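Local coordinates for protein putative phosphoenolpyruvate-dependent sugar phosphotransferase system (PTS) permease (Klebsiella pneumoniae subsp. pneumoniae, PDB 3MTQ) that probably acts as a cytoplasmic mannose-family IIA component of the phosphoenolpyruvate-dependent phosphotransferase system, relaying phosphoryl groups for sugar uptake, at residues A[89-92]-A[93-97]. Sequence-based numbering, arbitrary orientation.
Sequences GSVN and NEFVR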
loop_
_atom_site.group_PDB
_atom_site.type_symbol
_atom_site.label_atom_id
_atom_site.label_comp_id
_atom_site.label_asym_id
_atom_site.label_seq_id
_atom_site.Cartn_x
_atom_site.Cartn_y
_atom_site.Cartn_z
ATOM N N GLY A 89 7.937 0.694 12.030
ATOM C CA GLY A 89 9.108 0.628 11.175
ATOM C C GLY A 89 9.975 1.856 11.338
ATOM O O GLY A 89 9.519 2.896 11.825
ATOM N N SER A 90 11.215 1.769 10.848
ATOM C CA SER A 90 12.181 2.850 11.003
ATOM C C SER A 90 11.822 4.135 10.274
ATOM O O SER A 90 12.165 5.218 10.747
ATOM C CB SER A 90 13.593 2.429 10.600
ATOM O OG SER A 90 14.179 1.589 11.584
ATOM N N VAL A 91 11.174 4.034 9.126
ATOM C CA VAL A 91 10.746 5.230 8.428
ATOM C C VAL A 91 9.678 5.975 9.216
ATOM O O VAL A 91 9.820 7.170 9.462
ATOM C CB VAL A 91 10.278 4.913 7.028
ATOM C CG1 VAL A 91 9.771 6.176 6.349
ATOM C CG2 VAL A 91 11.417 4.250 6.211
ATOM N N ASN A 92 8.645 5.273 9.705
ATOM C CA ASN A 92 7.661 5.985 10.502
ATOM C C ASN A 92 8.334 6.615 11.712
ATOM O O ASN A 92 8.068 7.764 12.065
ATOM C CB ASN A 92 6.527 5.088 10.983
ATOM C CG ASN A 92 5.337 5.889 11.511
ATOM O OD1 ASN A 92 4.625 6.528 10.743
ATOM N ND2 ASN A 92 5.103 5.844 12.835
ATOM N N ASN A 93 9.191 5.848 12.358
ATOM C CA ASN A 93 9.887 6.292 13.574
ATOM C C ASN A 93 10.573 7.646 13.376
ATOM O O ASN A 93 10.494 8.534 14.194
ATOM C CB ASN A 93 10.922 5.247 14.077
ATOM C CG ASN A 93 10.290 3.917 14.566
ATOM O OD1 ASN A 93 9.105 3.840 14.878
ATOM N ND2 ASN A 93 11.109 2.867 14.632
ATOM N N GLU A 94 11.280 7.811 12.262
ATOM C CA GLU A 94 11.968 9.041 12.041
ATOM C C GLU A 94 11.046 10.267 11.932
ATOM O O GLU A 94 11.496 11.385 12.164
ATOM C CB GLU A 94 12.837 8.901 10.771
ATOM C CG GLU A 94 13.978 7.996 10.953
ATOM C CD GLU A 94 14.992 8.556 11.946
ATOM O OE1 GLU A 94 15.266 9.786 11.931
ATOM O OE2 GLU A 94 15.487 7.763 12.754
ATOM N N PHE A 95 9.754 10.068 11.633
ATOM C CA PHE A 95 8.824 11.178 11.443
ATOM C C PHE A 95 8.049 11.537 12.710
ATOM O O PHE A 95 7.553 12.662 12.831
ATOM C CB PHE A 95 7.823 10.865 10.327
ATOM C CG PHE A 95 8.374 11.059 8.952
ATOM C CD1 PHE A 95 8.419 12.319 8.401
ATOM C CD2 PHE A 95 8.856 9.984 8.219
ATOM C CE1 PHE A 95 8.947 12.505 7.124
ATOM C CE2 PHE A 95 9.381 10.156 6.961
ATOM C CZ PHE A 95 9.421 11.411 6.400
ATOM N N VAL A 96 8.007 10.614 13.667
ATOM C CA VAL A 96 7.306 10.842 14.931
ATOM C C VAL A 96 7.762 12.134 15.652
ATOM O O VAL A 96 6.969 12.811 16.309
ATOM C CB VAL A 96 7.413 9.563 15.797
ATOM C CG1 VAL A 96 7.010 9.777 17.256
ATOM C CG2 VAL A 96 6.593 8.465 15.135
ATOM N N ARG A 97 9.016 12.527 15.440
ATOM C CA ARG A 97 9.569 13.704 16.118
ATOM C C ARG A 97 8.902 14.993 15.661
ATOM O O ARG A 97 8.908 15.987 16.384
ATOM C CB ARG A 97 11.085 13.810 15.894
ATOM C CG ARG A 97 11.507 13.662 14.481
ATOM C CD ARG A 97 12.741 14.459 14.120
ATOM N NE ARG A 97 13.653 14.669 15.241
ATOM C CZ ARG A 97 14.744 13.951 15.511
ATOM N NH1 ARG A 97 15.489 14.269 16.578
ATOM N NH2 ARG A 97 15.102 12.930 14.743
HETATM O O HOH W 1 14.260 3.034 13.880
HETATM O O HOH W 2 14.596 5.194 12.863
HETATM O O HOH W 3 6.538 4.225 14.614
#
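N93 N bonds to G89 O (3.0 Å) and E94 N to S90 O (3.1 Å), the i to i+4 pattern of a first helical turn with G89 as N-cap. N92 O takes two bonds, one from F95 N at 2.9 Å, three residues on and well above the carbonyl plane, and a weak one from V96 N.

The side chains of V91 and F95 lie side by side, CG1 of V91 4.0 Å from CE2 of F95. V91 O sits at the edge of the F95 ring, near its plane and 3.2 Å from F95 CD2. Both residues touch A27 of strand 22-29, and F95 also packs on V67 and V71 of helix 63-72. With CG swung anti to the backbone N (chi1 -166°), the N92 side chain lies beside its own carbonyl carbon, and N92 ND2 comes 3.8 Å from V96 CG2. Three waters link the two segments: one joins S90 OG to N93 ND2, one S90 O to E94 OE2, and one N92 ND2 to N93 OD1.

Helix 90-96 lies in the crossover between parallel strands 79-84 and 104-108. Its chemistry is divided: V91 and F95 pack into the core, while the N92 amide and the E94 carboxylate are each held by a threonine hydroxyl (T84 and T64) and a water.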